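Long-range contacts in restriction endonuclease EcoP15I, restriction subunit (Escherichia coli, PDB 4ZCF), which acts with the Mod subunits as an ATP-dependent restriction enzyme that recognises two inversely oriented DNA sites and cuts 25-27 base pairs downstream of one: residues Arg39-Lys47 against Lys103-Ile111; Phe273-Ile281 against Leu529-Pro539. All blocks are in the same frame, centred on the assembly; numbering follows the deposited sequence.

Contact 1: residues Arg39-Lys47 against Lys103-Ile111; sequences RLLANPELK and KSFGINKFI
Asn43 meets the backbone of Asn108 and Lys109 with both ends of its amide. Its OD1 accepts the N-H of Asn108 at 3.1 Å, from a donor tilted 31° off the carbonyl plane, and takes a weak second bond from Lys109 N. The other branch, Asn43 ND2, gives a hydrogen to Lys109 O (3.0 Å) on a lone pair in that carbonyl's plane, and a further one to Lys220 O. Bonds from both ends fix the amide's rotation. Ile107 CG2 packs against ND2, its side chain crossing that of Asn43 at about a right angle.

To one side, the Lys109 chain is extended beyond CG, carrying NZ to a lone pair of Leu41 O (2.7 Å); Phe170 O and Ala173 O also accept from it, so three carbonyls gather round one ammonium. To the other, Leu46 has CG anti to its backbone N (chi1 -166°), and CD2 makes a CH-pi contact over one face of the Phe105 ring, 4.1 Å from its centroid. Ser104 CB covers the opposite face. Between the Asn43 and Leu46 contacts, Pro44 CD lies 4.2 Å from Ile107 CD1.

Gly106, with positive phi, ends helix 90-105 and turns the chain into strand 109-113, an interior strand of the parallel sheet of the first RecA-like domain, lying between strands 180-186 and 222-226; against this turn lies the link from helix 36-41 to strand 45-47, which pairs with strand 29-31.

Contact 2: residues Phe273-Ile281 against Leu529-Pro539; sequences FNDDLVKGI and LQEVGRGLRLP. With AMP (adenosine monophosphate), chain H.
The Phe273 ring receives Leu529 CD1 at its edge, in plane and 3.8 Å from CE2, while Leu536 CD2 approaches it obliquely at CE1. The second flat group, the Arg537 guanidinium, carries N3 of AMP over one face, 3.3 Å above its plane and toward the rim. Gln530, Gly533, Arg534 and Arg537 have the spacing of helicase motif VI (QxxGRxxR), which here packs on the lead-in to strand 280-285 of the second RecA-like sheet. Arg537 reaches the nucleotide through a chain bent at chi3 (50°), and has a long, weak ion pair with Asp509.

Leu536 is the apolar centre: its CD2 lies 3.5 Å from Ile281 CD1 and 3.7 Å from Val278 CG1. Ile281 CD1 also touches Val532 CB, thus bridging the helical start of the motif and its loop part. Leu538 places CG and CD1 on the Leu277 carbonyl.

Polar contacts centre on Lys279. Its NZ, brought round by a bend at chi4 (106°), lies above the carbonyl plane of Gly535 O and nearly along the C=O axis of Arg537 O (3.1 Å); with Pro511 O and Val513 O these surround the ammonium, whose three hydrogens must be shared among four acceptors, and Phe514 adds a cation-pi contact. A leucine in its place would probably leave the Gly535 and Arg537 carbonyls without their shared donor, letting the loop that carries Arg537 shift. The backbone adds a nearly straight bond, Lys279 N to Leu536 O, 2.8 Å long with 175° at the hydrogen.

From the N terminus the chain first meets contact 1, which closes a loop of 55 residues holding helix 50-64, strand 79-84, the AMP-binding Gly89-Thr91 and most of helix 90-105; it ties the small antiparallel pair of strands 29-31 and 45-47 to the first RecA-like sheet. After strand 263-267 at that sheet's edge, the chain passes through helix 269-274 into contact 2. This one closes 247 residues later, joining the entry to the second sheet with the motif that begins in helix 528-532 and runs into the loop beyond. The two loops lie in series, neither nested nor crossed, and their centres are 36 Å apart. Contact 2 borders the AMP cleft; contact 1 lies away from it.

Contact 1: residues Arg39-Lys47 against Lys103-Ile111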
# COMPACT_ATOMS: atom_id res chain seq x y z
N ARG C 39 23.47 -3.44 15.09
CA ARG C 39 24.60 -3.57 14.15
C ARG C 39 24.12 -3.79 12.71
O ARG C 39 24.78 -3.36 11.75
CB ARG C 39 25.54 -4.70 14.61
CG ARG C 39 26.91 -4.73 13.92
CD ARG C 39 28.00 -5.29 14.82
NE ARG C 39 27.85 -6.72 15.09
CZ ARG C 39 28.04 -7.28 16.28
NH1 ARG C 39 28.39 -6.54 17.32
NH2 ARG C 39 27.88 -8.59 16.44
N LEU C 40 22.97 -4.47 12.57
CA LEU C 40 22.35 -4.81 11.29
C LEU C 40 21.58 -3.63 10.67
O LEU C 40 21.44 -3.56 9.45
CB LEU C 40 21.44 -6.03 11.48
CG LEU C 40 22.00 -7.38 11.03
CD1 LEU C 40 21.59 -8.48 11.96
CD2 LEU C 40 21.53 -7.72 9.65
N LEU C 41 21.10 -2.69 11.52
CA LEU C 41 20.31 -1.54 11.08
C LEU C 41 21.09 -0.22 11.09
O LEU C 41 20.78 0.68 10.30
CB LEU C 41 19.03 -1.39 11.95
CG LEU C 41 18.19 -2.64 12.28
CD1 LEU C 41 17.83 -2.65 13.70
CD2 LEU C 41 16.95 -2.67 11.51
N ALA C 42 22.04 -0.06 12.02
CA ALA C 42 22.80 1.19 12.12
C ALA C 42 24.12 1.15 11.38
O ALA C 42 24.63 0.08 11.05
CB ALA C 42 22.99 1.60 13.58
N ASN C 43 24.67 2.34 11.11
CA ASN C 43 25.96 2.50 10.43
C ASN C 43 27.11 2.26 11.40
O ASN C 43 26.99 2.60 12.58
CB ASN C 43 26.10 3.96 9.98
CG ASN C 43 25.81 4.28 8.55
OD1 ASN C 43 25.58 3.43 7.68
ND2 ASN C 43 25.84 5.56 8.29
N PRO C 44 28.31 1.83 10.90
CA PRO C 44 29.49 1.77 11.78
C PRO C 44 29.90 3.20 12.16
O PRO C 44 29.73 4.13 11.36
CB PRO C 44 30.56 1.12 10.89
CG PRO C 44 29.83 0.56 9.71
CD PRO C 44 28.66 1.45 9.51
N GLU C 45 30.42 3.39 13.38
CA GLU C 45 30.87 4.71 13.81
C GLU C 45 32.28 4.92 13.24
O GLU C 45 33.20 4.21 13.63
CB GLU C 45 30.87 4.81 15.34
N LEU C 46 32.42 5.84 12.27
CA LEU C 46 33.71 6.15 11.64
C LEU C 46 34.45 7.21 12.47
O LEU C 46 34.23 8.42 12.30
CB LEU C 46 33.53 6.58 10.16
CG LEU C 46 34.80 6.62 9.31
CD1 LEU C 46 35.40 5.22 9.14
CD2 LEU C 46 34.52 7.25 7.96
N LYS C 47 35.31 6.71 13.38
CA LYS C 47 36.08 7.51 14.34
C LYS C 47 37.54 7.72 13.94
O LYS C 47 38.21 6.79 13.53
CB LYS C 47 36.02 6.85 15.72
N LYS C 103 32.58 1.63 -0.08
CA LYS C 103 33.67 0.71 -0.43
C LYS C 103 34.70 0.63 0.72
O LYS C 103 34.86 -0.42 1.34
CB LYS C 103 34.31 1.11 -1.77
CG LYS C 103 35.45 0.20 -2.24
CD LYS C 103 35.96 0.60 -3.62
CE LYS C 103 35.67 -0.47 -4.65
NZ LYS C 103 35.71 0.06 -6.04
N SER C 104 35.30 1.79 1.06
CA SER C 104 36.35 1.91 2.08
C SER C 104 35.96 1.59 3.52
O SER C 104 36.76 0.98 4.23
CB SER C 104 37.01 3.28 2.00
OG SER C 104 37.51 3.53 0.70
N PHE C 105 34.76 2.01 3.97
CA PHE C 105 34.34 1.89 5.37
C PHE C 105 33.08 1.12 5.70
O PHE C 105 32.81 0.89 6.88
CB PHE C 105 34.29 3.29 6.01
CG PHE C 105 35.48 4.15 5.65
CD1 PHE C 105 36.75 3.85 6.14
CD2 PHE C 105 35.33 5.25 4.80
CE1 PHE C 105 37.85 4.65 5.80
CE2 PHE C 105 36.43 6.05 4.47
CZ PHE C 105 37.68 5.74 4.97
N GLY C 106 32.30 0.77 4.69
CA GLY C 106 31.05 0.04 4.90
C GLY C 106 29.94 0.89 5.49
O GLY C 106 29.11 0.40 6.26
N ILE C 107 29.92 2.19 5.14
CA ILE C 107 28.85 3.10 5.51
C ILE C 107 27.75 2.75 4.48
O ILE C 107 28.01 2.76 3.27
CB ILE C 107 29.29 4.60 5.46
CG1 ILE C 107 30.59 4.87 6.28
CG2 ILE C 107 28.15 5.56 5.86
CD1 ILE C 107 30.49 4.79 7.85
N ASN C 108 26.56 2.33 4.95
CA ASN C 108 25.50 1.89 4.05
C ASN C 108 24.18 2.67 4.15
O ASN C 108 23.21 2.33 3.46
CB ASN C 108 25.28 0.37 4.18
CG ASN C 108 24.69 -0.08 5.49
OD1 ASN C 108 25.18 0.26 6.57
ND2 ASN C 108 23.65 -0.89 5.41
N LYS C 109 24.14 3.69 5.02
CA LYS C 109 22.96 4.51 5.25
C LYS C 109 23.29 5.99 5.21
O LYS C 109 24.12 6.47 5.99
CB LYS C 109 22.22 4.07 6.53
CG LYS C 109 21.38 2.82 6.28
CD LYS C 109 20.45 2.47 7.40
CE LYS C 109 19.94 1.07 7.16
NZ LYS C 109 19.02 0.63 8.25
N PHE C 110 22.70 6.70 4.24
CA PHE C 110 22.94 8.11 3.96
C PHE C 110 21.63 8.87 3.79
O PHE C 110 20.67 8.34 3.21
CB PHE C 110 23.77 8.26 2.65
CG PHE C 110 25.04 7.43 2.56
CD1 PHE C 110 25.00 6.11 2.13
CD2 PHE C 110 26.28 7.99 2.84
CE1 PHE C 110 26.17 5.34 2.07
CE2 PHE C 110 27.45 7.23 2.75
CZ PHE C 110 27.38 5.91 2.37
N ILE C 111 21.60 10.13 4.25
CA ILE C 111 20.45 11.02 4.09
C ILE C 111 20.86 12.13 3.08
O ILE C 111 21.85 12.83 3.33
CB ILE C 111 19.87 11.59 5.43
CG1 ILE C 111 19.58 10.45 6.45
CG2 ILE C 111 18.59 12.41 5.16
CD1 ILE C 111 19.11 10.89 7.92

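Contact 2: residues Phe273-Ile281 against Leu529-Pro539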
# COMPACT_ATOMS: atom_id res chain seq x y z
N PHE C 273 33.80 27.44 -17.51
CA PHE C 273 33.78 28.14 -18.80
C PHE C 273 35.14 28.11 -19.51
O PHE C 273 35.18 27.90 -20.72
CB PHE C 273 33.30 29.59 -18.62
CG PHE C 273 31.80 29.81 -18.50
CD1 PHE C 273 30.96 29.57 -19.58
CD2 PHE C 273 31.25 30.34 -17.34
CE1 PHE C 273 29.58 29.79 -19.47
CE2 PHE C 273 29.87 30.55 -17.23
CZ PHE C 273 29.05 30.28 -18.30
N ASN C 274 36.26 28.30 -18.76
CA ASN C 274 37.64 28.32 -19.28
C ASN C 274 38.14 27.00 -19.83
O ASN C 274 38.69 26.97 -20.93
CB ASN C 274 38.62 28.86 -18.24
CG ASN C 274 38.70 30.36 -18.17
OD1 ASN C 274 37.73 31.09 -18.41
ND2 ASN C 274 39.88 30.86 -17.85
N ASP C 275 37.95 25.91 -19.05
CA ASP C 275 38.33 24.55 -19.45
C ASP C 275 37.28 23.89 -20.35
O ASP C 275 37.34 22.68 -20.59
CB ASP C 275 38.68 23.70 -18.23
CG ASP C 275 40.08 23.97 -17.73
OD1 ASP C 275 40.43 25.17 -17.55
OD2 ASP C 275 40.85 22.99 -17.54
N ASP C 276 36.34 24.71 -20.88
CA ASP C 276 35.26 24.36 -21.81
C ASP C 276 34.44 23.12 -21.39
O ASP C 276 34.02 22.33 -22.24
CB ASP C 276 35.79 24.26 -23.25
CG ASP C 276 36.73 25.38 -23.64
OD1 ASP C 276 36.28 26.56 -23.65
OD2 ASP C 276 37.93 25.10 -23.89
N LEU C 277 34.21 22.98 -20.07
CA LEU C 277 33.44 21.88 -19.47
C LEU C 277 31.95 22.18 -19.62
O LEU C 277 31.10 21.33 -19.33
CB LEU C 277 33.78 21.75 -17.97
CG LEU C 277 35.24 21.46 -17.61
CD1 LEU C 277 35.50 21.70 -16.13
CD2 LEU C 277 35.62 20.04 -17.98
N VAL C 278 31.64 23.40 -20.10
CA VAL C 278 30.30 23.94 -20.24
C VAL C 278 30.17 24.78 -21.54
O VAL C 278 31.18 25.21 -22.08
CB VAL C 278 30.03 24.73 -18.92
CG1 VAL C 278 29.81 26.21 -19.13
CG2 VAL C 278 28.93 24.10 -18.09
N LYS C 279 28.94 24.95 -22.07
CA LYS C 279 28.69 25.73 -23.29
C LYS C 279 28.94 27.23 -23.05
O LYS C 279 28.70 27.73 -21.94
CB LYS C 279 27.23 25.58 -23.75
CG LYS C 279 26.82 24.22 -24.28
CD LYS C 279 25.50 24.38 -25.02
CE LYS C 279 24.75 23.08 -25.16
NZ LYS C 279 23.58 23.01 -24.24
N GLY C 280 29.40 27.94 -24.08
CA GLY C 280 29.60 29.38 -24.03
C GLY C 280 28.28 30.09 -24.20
O GLY C 280 27.28 29.45 -24.57
N ILE C 281 28.22 31.41 -23.93
CA ILE C 281 26.95 32.14 -24.05
C ILE C 281 26.93 33.12 -25.23
O ILE C 281 27.91 33.82 -25.46
CB ILE C 281 26.50 32.82 -22.72
CG1 ILE C 281 26.87 32.00 -21.45
CG2 ILE C 281 25.02 33.25 -22.76
CD1 ILE C 281 26.04 30.68 -21.19
N LEU C 529 23.72 33.43 -13.92
CA LEU C 529 24.46 32.18 -14.01
C LEU C 529 23.51 31.00 -13.82
O LEU C 529 23.60 30.02 -14.58
CB LEU C 529 25.59 32.15 -12.96
CG LEU C 529 26.72 31.13 -13.13
CD1 LEU C 529 27.49 31.35 -14.44
CD2 LEU C 529 27.69 31.21 -11.97
N GLN C 530 22.56 31.11 -12.86
CA GLN C 530 21.56 30.08 -12.56
C GLN C 530 20.60 29.85 -13.72
O GLN C 530 20.23 28.70 -13.99
CB GLN C 530 20.79 30.44 -11.30
N GLU C 531 20.19 30.95 -14.41
CA GLU C 531 19.26 30.88 -15.55
C GLU C 531 19.88 30.39 -16.84
O GLU C 531 19.19 29.77 -17.64
CB GLU C 531 18.41 32.16 -15.73
CG GLU C 531 19.15 33.46 -15.99
CD GLU C 531 18.31 34.71 -15.84
OE1 GLU C 531 18.60 35.53 -14.94
OE2 GLU C 531 17.35 34.88 -16.63
N VAL C 532 21.19 30.64 -17.03
CA VAL C 532 21.93 30.15 -18.20
C VAL C 532 22.31 28.66 -18.00
O VAL C 532 22.36 27.91 -18.98
CB VAL C 532 23.11 31.06 -18.69
CG1 VAL C 532 22.63 32.44 -19.11
CG2 VAL C 532 24.24 31.17 -17.68
N GLY C 533 22.52 28.26 -16.73
CA GLY C 533 22.85 26.90 -16.30
C GLY C 533 21.86 25.82 -16.72
O GLY C 533 22.22 24.63 -16.77
N ARG C 534 20.62 26.21 -17.05
CA ARG C 534 19.57 25.28 -17.51
C ARG C 534 19.89 24.69 -18.91
O ARG C 534 19.32 23.67 -19.30
CB ARG C 534 18.18 25.96 -17.48
CG ARG C 534 17.96 26.92 -16.31
CD ARG C 534 16.51 27.26 -16.09
NE ARG C 534 16.33 28.56 -15.42
CZ ARG C 534 16.39 28.76 -14.10
NH1 ARG C 534 16.64 27.76 -13.28
NH2 ARG C 534 16.21 29.98 -13.61
N GLY C 535 20.82 25.35 -19.63
CA GLY C 535 21.27 24.93 -20.96
C GLY C 535 22.77 24.99 -21.15
O GLY C 535 23.24 25.08 -22.29
N LEU C 536 23.55 24.92 -20.05
CA LEU C 536 25.02 24.97 -20.03
C LEU C 536 25.71 23.64 -20.30
O LEU C 536 26.86 23.63 -20.77
CB LEU C 536 25.52 25.48 -18.67
CG LEU C 536 25.70 26.98 -18.47
CD1 LEU C 536 26.47 27.24 -17.18
CD2 LEU C 536 26.43 27.61 -19.62
N ARG C 537 25.06 22.52 -19.95
CA ARG C 537 25.60 21.17 -20.08
C ARG C 537 25.96 20.79 -21.51
O ARG C 537 25.31 21.21 -22.46
CB ARG C 537 24.65 20.15 -19.44
CG ARG C 537 24.87 19.96 -17.94
CD ARG C 537 23.79 19.10 -17.29
NE ARG C 537 23.54 17.84 -18.01
CZ ARG C 537 22.49 17.05 -17.82
NH1 ARG C 537 21.58 17.35 -16.91
NH2 ARG C 537 22.36 15.93 -18.53
N LEU C 538 27.04 20.00 -21.65
CA LEU C 538 27.54 19.54 -22.94
C LEU C 538 26.57 18.55 -23.59
O LEU C 538 26.09 17.63 -22.93
CB LEU C 538 28.97 18.98 -22.81
CG LEU C 538 30.03 19.97 -22.27
CD1 LEU C 538 31.35 19.29 -22.03
CD2 LEU C 538 30.23 21.17 -23.21
N PRO C 539 26.19 18.78 -24.87
CA PRO C 539 25.17 17.93 -25.50
C PRO C 539 25.59 16.50 -25.83
O PRO C 539 26.78 16.19 -25.89
CB PRO C 539 24.79 18.73 -26.76
CG PRO C 539 26.03 19.48 -27.09
CD PRO C 539 26.63 19.86 -25.78
P AMP H . 20.80 18.97 -8.59
O1P AMP H . 20.23 20.22 -8.04
O2P AMP H . 22.27 19.19 -8.50
O3P AMP H . 20.53 17.95 -7.56
O5' AMP H . 20.23 18.58 -10.03
C5' AMP H . 21.12 18.40 -11.12
C4' AMP H . 20.64 17.33 -12.05
O4' AMP H . 21.57 17.15 -13.15
C3' AMP H . 20.59 16.01 -11.35
O3' AMP H . 19.27 15.82 -10.82
C2' AMP H . 20.96 15.00 -12.36
O2' AMP H . 19.80 14.48 -13.01
C1' AMP H . 21.78 15.73 -13.38
N9 AMP H . 23.14 15.38 -13.38
C8 AMP H . 23.96 15.67 -12.38
N7 AMP H . 25.22 15.25 -12.69
C5 AMP H . 25.14 14.69 -14.04
C6 AMP H . 26.01 14.09 -14.99
N6 AMP H . 27.39 13.90 -14.71
N1 AMP H . 25.50 13.68 -16.18
C2 AMP H . 24.21 13.82 -16.48
N3 AMP H . 23.34 14.37 -15.64
C4 AMP H . 23.73 14.82 -14.43